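Local coordinates for protein restriction endonuclease R.BpuJI (Bacillus pumilus, PDB 2VLA) that recognises a specific DNA sequence through this N-terminal domain, bound here to its cognate DNA, within a larger enzyme that probably cleaves DNA as a restriction endonuclease, at residues Lys75-Phe80 and Ala104-Ile109; Pro5-Arg10 and Asn166-Leu171; Pro27-Ile32 and Asn50-Ile55. All coordinates share one frame; numbering follows the deposited sequence. Where two conformers were deposited one is given.

Contact 1. Residues Lys75-Phe80 and Ala104-Ile109. With nucleotides of chain B.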
# COMPACT_ATOMS: atom_id res chain seq x y z
N LYS A 75 -3.40 2.93 -10.23
CA LYS A 75 -2.45 2.06 -9.55
C LYS A 75 -2.76 1.87 -8.06
O LYS A 75 -3.05 0.75 -7.61
CB LYS A 75 -1.03 2.56 -9.72
CG LYS A 75 -0.56 2.54 -11.14
CD LYS A 75 -0.21 1.13 -11.59
CE LYS A 75 0.47 1.12 -12.97
NZ LYS A 75 1.08 -0.20 -13.29
N LEU A 76 -2.74 2.94 -7.27
CA LEU A 76 -2.74 2.76 -5.82
C LEU A 76 -4.09 2.23 -5.33
O LEU A 76 -4.14 1.39 -4.42
CB LEU A 76 -2.38 4.06 -5.11
CG LEU A 76 -2.26 3.99 -3.59
CD1 LEU A 76 -1.15 3.04 -3.17
CD2 LEU A 76 -2.03 5.43 -3.02
N PHE A 77 -5.20 2.78 -5.84
CA PHE A 77 -6.51 2.32 -5.39
C PHE A 77 -7.11 1.19 -6.24
O PHE A 77 -8.11 0.62 -5.87
CB PHE A 77 -7.51 3.46 -5.34
CG PHE A 77 -7.25 4.50 -4.24
CD1 PHE A 77 -6.20 4.35 -3.34
CD2 PHE A 77 -8.08 5.62 -4.13
CE1 PHE A 77 -5.99 5.32 -2.36
CE2 PHE A 77 -7.87 6.56 -3.15
CZ PHE A 77 -6.82 6.42 -2.27
N GLY A 78 -6.51 0.91 -7.40
CA GLY A 78 -6.95 -0.22 -8.23
C GLY A 78 -8.42 -0.13 -8.66
O GLY A 78 -9.17 -1.09 -8.52
N MET A 79 -8.80 1.00 -9.26
CA MET A 79 -10.20 1.29 -9.50
C MET A 79 -10.65 0.99 -10.93
O MET A 79 -11.85 1.00 -11.22
CB MET A 79 -10.52 2.73 -9.12
CG MET A 79 -10.31 3.01 -7.64
SD MET A 79 -10.82 4.62 -7.11
CE MET A 79 -12.58 4.34 -7.01
N PHE A 80 -9.71 0.78 -11.83
CA PHE A 80 -10.02 0.38 -13.20
C PHE A 80 -8.91 -0.49 -13.76
O PHE A 80 -7.85 -0.59 -13.18
CB PHE A 80 -10.25 1.62 -14.10
CG PHE A 80 -9.03 2.50 -14.26
CD1 PHE A 80 -8.08 2.24 -15.25
CD2 PHE A 80 -8.88 3.64 -13.50
CE1 PHE A 80 -6.99 3.11 -15.43
CE2 PHE A 80 -7.77 4.48 -13.67
CZ PHE A 80 -6.84 4.21 -14.64
N ALA A 104 -14.19 -0.76 4.12
CA ALA A 104 -14.03 -2.04 3.43
C ALA A 104 -13.20 -1.90 2.17
O ALA A 104 -12.46 -2.79 1.83
CB ALA A 104 -15.38 -2.65 3.10
N PHE A 105 -13.31 -0.78 1.49
CA PHE A 105 -12.50 -0.49 0.33
C PHE A 105 -11.02 -0.53 0.73
O PHE A 105 -10.20 -1.15 0.06
CB PHE A 105 -12.89 0.90 -0.21
CG PHE A 105 -12.17 1.33 -1.46
CD1 PHE A 105 -10.99 2.03 -1.38
CD2 PHE A 105 -12.75 1.15 -2.70
CE1 PHE A 105 -10.36 2.50 -2.52
CE2 PHE A 105 -12.12 1.59 -3.85
CZ PHE A 105 -10.94 2.30 -3.76
N PHE A 106 -10.69 0.11 1.84
CA PHE A 106 -9.31 0.14 2.29
C PHE A 106 -8.85 -1.14 2.96
O PHE A 106 -7.69 -1.52 2.85
CB PHE A 106 -9.05 1.38 3.14
CG PHE A 106 -9.00 2.61 2.32
CD1 PHE A 106 -7.93 2.84 1.50
CD2 PHE A 106 -10.09 3.47 2.25
CE1 PHE A 106 -7.91 3.92 0.66
CE2 PHE A 106 -10.08 4.52 1.39
CZ PHE A 106 -9.00 4.76 0.61
N LYS A 107 -9.78 -1.85 3.62
CA LYS A 107 -9.46 -3.21 4.12
C LYS A 107 -8.97 -4.07 2.97
O LYS A 107 -7.97 -4.78 3.10
CB LYS A 107 -10.70 -3.86 4.76
CG LYS A 107 -10.97 -3.41 6.19
CD LYS A 107 -12.28 -4.01 6.72
CE LYS A 107 -12.55 -3.59 8.19
NZ LYS A 107 -13.26 -2.30 8.30
N ASP A 108 -9.67 -4.01 1.85
CA ASP A 108 -9.34 -4.84 0.69
C ASP A 108 -7.99 -4.45 0.10
O ASP A 108 -7.19 -5.32 -0.25
CB ASP A 108 -10.44 -4.72 -0.37
CG ASP A 108 -10.26 -5.70 -1.51
OD1 ASP A 108 -10.43 -6.95 -1.27
OD2 ASP A 108 -9.92 -5.26 -2.63
N ILE A 109 -7.73 -3.15 -0.02
CA ILE A 109 -6.42 -2.68 -0.40
C ILE A 109 -5.32 -3.27 0.52
O ILE A 109 -4.29 -3.76 0.03
CB ILE A 109 -6.37 -1.13 -0.42
CG1 ILE A 109 -7.06 -0.63 -1.70
CG2 ILE A 109 -4.95 -0.61 -0.29
CD1 ILE A 109 -7.29 0.92 -1.76
P DC B 5 1.46 5.11 -13.49
OP1 DC B 5 0.49 4.25 -14.19
OP2 DC B 5 0.97 6.25 -12.71
O5' DC B 5 2.41 4.14 -12.63
C5' DC B 5 2.84 4.49 -11.34
C4' DC B 5 4.33 4.61 -11.28
O4' DC B 5 4.77 5.68 -12.18
C3' DC B 5 4.89 4.98 -9.92
O3' DC B 5 6.23 4.49 -9.81
C2' DC B 5 4.80 6.51 -10.00
C1' DC B 5 5.33 6.72 -11.41
N1 DC B 5 4.99 8.03 -11.98
C2 DC B 5 6.00 8.94 -12.32
O2 DC B 5 7.20 8.60 -12.19
N3 DC B 5 5.64 10.16 -12.82
C4 DC B 5 4.37 10.48 -12.95
N4 DC B 5 4.06 11.70 -13.44
C5 DC B 5 3.32 9.60 -12.59
C6 DC B 5 3.68 8.39 -12.12
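F105 opens the contact by driving the edge of its ring toward the face of F77, an offset edge-to-face pair with centroids 5.8 Å apart and planes at 85°. Its CG points away from the backbone N (chi1 -177°), which carries the ring out from helix 102-112 so that CZ lies 4.0 Å from F77 CB. The same CZ meets M79 CG in the plane of the F105 ring, also at 4.0 Å, and the M79 sulfur stands obliquely beside that ring in a Met-aromatic contact. F106 sends a second edge to the F77 face, centroids 5.4 Å apart, while F105 CD1 sits over the centre of the F106 ring. One turn after F105, I109 puts CD1 3.9 Å from F77 CD1, and no hydrogen bond crosses between the segments. On the DNA side, K75 runs its CE to 3.4 Å from OP1 of DC5 of chain B and gives its NZ to the carbonyl of G118. With an alanine in its place the G118 carbonyl would probably lose this donor, and the DC5 phosphate the lysine chain lying against it. F77, F105 and F106 thus form a buried aromatic cluster that joins the chain around F77 to helix 102-112.

Contact 2. Residues Pro5-Arg10 and Asn166-Leu171. With nucleotides of chain B.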
# COMPACT_ATOMS: atom_id res chain seq x y z
N PRO A 5 18.06 -5.43 12.18
CA PRO A 5 17.38 -4.31 11.52
C PRO A 5 18.33 -3.28 10.95
O PRO A 5 17.91 -2.39 10.25
CB PRO A 5 16.53 -3.71 12.63
CG PRO A 5 17.24 -4.06 13.88
CD PRO A 5 17.83 -5.43 13.63
N GLU A 6 19.62 -3.40 11.24
CA GLU A 6 20.59 -2.45 10.72
C GLU A 6 20.60 -2.45 9.19
O GLU A 6 20.92 -1.47 8.58
CB GLU A 6 21.99 -2.70 11.29
CG GLU A 6 22.23 -1.99 12.62
CD GLU A 6 23.65 -2.16 13.18
OE1 GLU A 6 24.57 -2.51 12.40
OE2 GLU A 6 23.84 -1.91 14.39
N GLU A 7 20.26 -3.59 8.57
CA GLU A 7 20.08 -3.65 7.11
C GLU A 7 18.77 -2.95 6.72
O GLU A 7 17.69 -3.44 7.00
CB GLU A 7 20.08 -5.09 6.63
CG GLU A 7 21.39 -5.82 6.84
CD GLU A 7 21.33 -7.30 6.42
OE1 GLU A 7 20.29 -7.75 5.88
OE2 GLU A 7 22.35 -8.01 6.61
N GLN A 8 18.90 -1.79 6.13
CA GLN A 8 17.75 -0.96 5.84
C GLN A 8 17.51 -0.88 4.34
O GLN A 8 18.45 -0.96 3.56
CB GLN A 8 17.96 0.45 6.42
CG GLN A 8 17.94 0.52 7.95
CD GLN A 8 16.51 0.54 8.51
OE1 GLN A 8 15.77 1.49 8.29
NE2 GLN A 8 16.13 -0.52 9.24
N PHE A 9 16.26 -0.68 3.95
CA PHE A 9 15.90 -0.68 2.53
C PHE A 9 14.66 0.14 2.31
O PHE A 9 13.60 -0.20 2.82
CB PHE A 9 15.70 -2.13 2.03
CG PHE A 9 15.38 -2.23 0.55
CD1 PHE A 9 14.09 -2.11 0.10
CD2 PHE A 9 16.38 -2.45 -0.38
CE1 PHE A 9 13.79 -2.20 -1.25
CE2 PHE A 9 16.10 -2.54 -1.72
CZ PHE A 9 14.80 -2.41 -2.16
N ARG A 10 14.79 1.24 1.57
CA ARG A 10 13.66 2.10 1.26
C ARG A 10 12.77 1.43 0.24
O ARG A 10 13.21 1.09 -0.87
CB ARG A 10 14.16 3.46 0.75
CG ARG A 10 13.04 4.45 0.44
CD ARG A 10 13.56 5.81 0.12
NE ARG A 10 12.48 6.77 -0.03
CZ ARG A 10 11.92 7.14 -1.18
NH1 ARG A 10 12.30 6.62 -2.32
NH2 ARG A 10 10.96 8.07 -1.19
N ASN A 166 11.00 -0.43 6.84
CA ASN A 166 12.27 -0.10 6.21
C ASN A 166 13.37 -1.13 6.52
O ASN A 166 14.52 -0.90 6.22
CB ASN A 166 12.76 1.27 6.67
CG ASN A 166 13.49 2.06 5.55
OD1 ASN A 166 12.87 2.47 4.57
ND2 ASN A 166 14.79 2.28 5.73
N SER A 167 13.00 -2.25 7.14
CA SER A 167 13.96 -3.32 7.46
C SER A 167 14.07 -4.30 6.29
O SER A 167 13.09 -4.94 5.92
CB SER A 167 13.53 -4.08 8.72
OG SER A 167 14.18 -5.38 8.82
N LEU A 168 15.25 -4.38 5.69
CA LEU A 168 15.45 -5.29 4.58
C LEU A 168 15.05 -6.72 4.94
O LEU A 168 14.36 -7.40 4.16
CB LEU A 168 16.89 -5.24 4.11
CG LEU A 168 17.24 -6.22 2.98
CD1 LEU A 168 16.47 -5.88 1.69
CD2 LEU A 168 18.77 -6.28 2.74
N GLN A 169 15.49 -7.20 6.10
CA GLN A 169 15.26 -8.61 6.44
C GLN A 169 13.79 -8.90 6.64
O GLN A 169 13.30 -9.96 6.23
CB GLN A 169 16.07 -9.02 7.66
CG GLN A 169 17.56 -9.12 7.39
CD GLN A 169 18.36 -9.53 8.61
OE1 GLN A 169 17.81 -9.75 9.67
NE2 GLN A 169 19.68 -9.64 8.45
N VAL A 170 13.06 -7.96 7.24
CA VAL A 170 11.64 -8.14 7.39
C VAL A 170 10.97 -8.16 6.02
O VAL A 170 10.12 -8.99 5.75
CB VAL A 170 11.01 -7.02 8.28
CG1 VAL A 170 9.48 -7.02 8.16
CG2 VAL A 170 11.46 -7.19 9.73
N LEU A 171 11.35 -7.21 5.15
CA LEU A 171 10.75 -7.10 3.83
C LEU A 171 11.07 -8.32 2.94
O LEU A 171 10.34 -8.61 2.00
CB LEU A 171 11.20 -5.79 3.16
CG LEU A 171 10.74 -4.46 3.79
CD1 LEU A 171 11.51 -3.35 3.13
CD2 LEU A 171 9.24 -4.30 3.65
P DC B 7 12.00 8.15 -5.93
OP1 DC B 7 13.44 7.90 -6.10
OP2 DC B 7 11.25 7.34 -4.95
O5' DC B 7 11.71 9.69 -5.56
C5' DC B 7 12.35 10.72 -6.29
C4' DC B 7 11.83 12.09 -5.86
O4' DC B 7 10.44 12.24 -6.28
C3' DC B 7 11.79 12.33 -4.34
O3' DC B 7 12.22 13.65 -4.08
C2' DC B 7 10.32 12.23 -3.99
C1' DC B 7 9.71 12.84 -5.21
N1 DC B 7 8.28 12.61 -5.48
C2 DC B 7 7.55 13.62 -6.09
O2 DC B 7 8.11 14.70 -6.30
N3 DC B 7 6.25 13.42 -6.38
C4 DC B 7 5.71 12.21 -6.16
N4 DC B 7 4.44 12.02 -6.47
C5 DC B 7 6.45 11.16 -5.55
C6 DC B 7 7.72 11.40 -5.23
O HOH W 1 16.89 -5.70 8.34
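Q8 folds back at chi2 (-80°), and this bend turns its amide toward N166. Its OE1 accepts from N166 ND2 at 2.9 Å in a nearly straight bond (166° at the hydrogen); the donor stands above the carbonyl plane of Q8, although OE1 lies in the amide plane of N166. The other end, Q8 NE2, donates to P5 O at 2.8 Å and also to the carbonyl of Y162, so both amide atoms are gripped. Backbone bonds flank this crossing: F9 N reaches N166 O at 2.9 Å, and L168 N reaches E7 O at the same distance. E7 and Q169 meet with carboxylate and amide almost perpendicular, NE2 giving a weak bond to OE1 at 3.2 Å; OE1 of Q169 is taken by the backbone N of N4. A water ties the corner together, accepting from S167 OG and Q169 N and donating to E7 O. Beside these bonds, L168 CD1 packs 3.8 Å from F9 CB. R10, fully extended to NE, delivers NH1 edge-on to OP2 of DC7 of chain B at 2.9 Å (171°), while NE donates to the carbonyl of Y205, whose ring makes a cation-pi contact with the guanidinium. Q8 and S167 form the non-hydrogen-bonded pair of a single antiparallel beta bridge, joined to an N-cap: S167 OG accepts from V170 N at the start of helix 168-171.

Contact 3. Residues Pro27-Ile32 and Asn50-Ile55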
# COMPACT_ATOMS: atom_id res chain seq x y z
N PRO A 27 -15.75 8.96 -3.86
CA PRO A 27 -16.96 8.86 -4.66
C PRO A 27 -16.80 9.41 -6.07
O PRO A 27 -17.39 8.88 -7.00
CB PRO A 27 -17.96 9.69 -3.87
CG PRO A 27 -17.49 9.64 -2.50
CD PRO A 27 -16.00 9.63 -2.58
N ALA A 28 -16.05 10.51 -6.23
CA ALA A 28 -15.84 11.06 -7.55
C ALA A 28 -15.11 10.08 -8.46
O ALA A 28 -15.56 9.81 -9.58
CB ALA A 28 -15.11 12.40 -7.47
N TYR A 29 -13.99 9.53 -7.99
CA TYR A 29 -13.24 8.58 -8.80
C TYR A 29 -14.20 7.44 -9.23
O TYR A 29 -14.23 7.03 -10.38
CB TYR A 29 -12.10 7.96 -8.01
CG TYR A 29 -10.93 8.84 -7.62
CD1 TYR A 29 -10.49 9.90 -8.41
CD2 TYR A 29 -10.20 8.54 -6.49
CE1 TYR A 29 -9.38 10.68 -8.01
CE2 TYR A 29 -9.11 9.26 -6.11
CZ TYR A 29 -8.68 10.31 -6.87
OH TYR A 29 -7.58 11.01 -6.42
N ALA A 30 -14.94 6.90 -8.27
CA ALA A 30 -15.76 5.72 -8.52
C ALA A 30 -16.89 6.03 -9.50
O ALA A 30 -17.18 5.23 -10.40
CB ALA A 30 -16.32 5.19 -7.22
N ASN A 31 -17.54 7.16 -9.31
CA ASN A 31 -18.69 7.52 -10.14
C ASN A 31 -18.26 7.89 -11.53
O ASN A 31 -18.94 7.57 -12.49
CB ASN A 31 -19.51 8.63 -9.49
CG ASN A 31 -20.43 8.10 -8.41
OD1 ASN A 31 -20.99 7.01 -8.54
ND2 ASN A 31 -20.57 8.85 -7.34
N ILE A 32 -17.13 8.59 -11.63
CA ILE A 32 -16.59 8.90 -12.94
C ILE A 32 -16.31 7.60 -13.70
O ILE A 32 -16.74 7.42 -14.85
CB ILE A 32 -15.31 9.73 -12.84
CG1 ILE A 32 -15.63 11.13 -12.30
CG2 ILE A 32 -14.61 9.79 -14.22
CD1 ILE A 32 -14.41 11.96 -11.89
N ASN A 50 -11.98 15.65 -17.53
CA ASN A 50 -13.03 16.67 -17.60
C ASN A 50 -13.98 16.62 -16.41
O ASN A 50 -14.47 17.66 -15.97
CB ASN A 50 -13.81 16.55 -18.91
CG ASN A 50 -13.06 17.14 -20.10
OD1 ASN A 50 -12.13 17.92 -19.94
ND2 ASN A 50 -13.46 16.75 -21.31
N ARG A 51 -14.23 15.42 -15.88
CA ARG A 51 -15.04 15.28 -14.68
C ARG A 51 -14.25 15.63 -13.41
O ARG A 51 -14.75 16.34 -12.53
CB ARG A 51 -15.62 13.86 -14.57
CG ARG A 51 -16.71 13.52 -15.60
CD ARG A 51 -18.13 13.80 -15.08
NE ARG A 51 -18.48 13.08 -13.84
CZ ARG A 51 -19.09 11.88 -13.79
NH1 ARG A 51 -19.41 11.23 -14.90
NH2 ARG A 51 -19.37 11.34 -12.61
N LEU A 52 -13.01 15.14 -13.31
CA LEU A 52 -12.24 15.30 -12.06
C LEU A 52 -11.91 16.77 -11.80
O LEU A 52 -11.88 17.22 -10.64
CB LEU A 52 -10.94 14.46 -12.09
CG LEU A 52 -10.10 14.54 -10.81
CD1 LEU A 52 -10.90 14.08 -9.58
CD2 LEU A 52 -8.82 13.72 -10.95
N ILE A 53 -11.71 17.53 -12.86
CA ILE A 53 -11.32 18.93 -12.68
C ILE A 53 -12.43 19.77 -11.97
O ILE A 53 -12.15 20.80 -11.34
CB ILE A 53 -10.92 19.59 -14.01
CG1 ILE A 53 -10.13 20.88 -13.72
CG2 ILE A 53 -12.18 19.91 -14.85
CD1 ILE A 53 -9.48 21.49 -14.95
N GLU A 54 -13.66 19.30 -12.05
CA GLU A 54 -14.77 19.92 -11.33
C GLU A 54 -14.65 19.74 -9.82
O GLU A 54 -15.17 20.56 -9.05
CB GLU A 54 -16.10 19.38 -11.83
CG GLU A 54 -16.40 19.74 -13.27
CD GLU A 54 -16.44 21.26 -13.50
OE1 GLU A 54 -17.03 21.98 -12.65
OE2 GLU A 54 -15.87 21.73 -14.52
N ILE A 55 -13.95 18.70 -9.39
CA ILE A 55 -13.74 18.44 -7.98
C ILE A 55 -12.48 19.15 -7.47
O ILE A 55 -12.47 19.70 -6.36
CB ILE A 55 -13.59 16.92 -7.71
CG1 ILE A 55 -14.83 16.18 -8.23
CG2 ILE A 55 -13.39 16.67 -6.22
CD1 ILE A 55 -16.12 16.60 -7.57
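I32 and R51 run alongside one another, pointing opposite ways. CD1 of I32 comes to 3.5 Å from R51 CB, while the arginine, bent at chi2 (-93°) and again at chi3, doubles back so that one face of its guanidinium lies against the isoleucine; CG1 is 3.4 Å above that plane, off-centre, near the edge of the group. The charge is not left to this apolar neighbour, since NH1 makes a salt bridge with D35, which would help hold the flat group in this orientation. I32 CD1 also reaches the backbone, 3.8 Å from L52 N. Y29 and L52 meet more slantwise: ring atom CE1 lies 4.0 Å from L52 CD1, and the tyrosine hydroxyl continues past it to a hydrogen bond with H68 ND1. Farther along, A28 CB faces I55 CG1 at 3.9 Å. The contact is van der Waals throughout, with no hydrogen bond between the segments. The axes of the two short segments run nearly antiparallel (160°), 10.2 Å apart at closest approach. Helices 22-36 and 41-56 therefore pack as an antiparallel pair joined through the short strand 39-40; helix 62-76 meets Y29, L52 and I53, and helix 91-99 packs on P27, A30 and N31.

Contacts 1 and 3 touch, their centres 16 Å apart: M79 sets SD 3.7 Å from Y29 CB and CE 3.7 Å from A30 N. Contact 2 stands apart, its centre about 26 Å from that of contact 1 and 38 Å from that of contact 3, with contacts 2 and 3 on opposite sides of the chain's centre; both others nest within the loop it closes. K75 and R10 bring contacts 1 and 2 to phosphates of the same DNA strand, whereas contact 3 comes no nearer the DNA than about 7 Å. L171 shares a backbone hydrogen bond with Q134 and the Q169 side chain touches I175, two residues that line the polyether pocket.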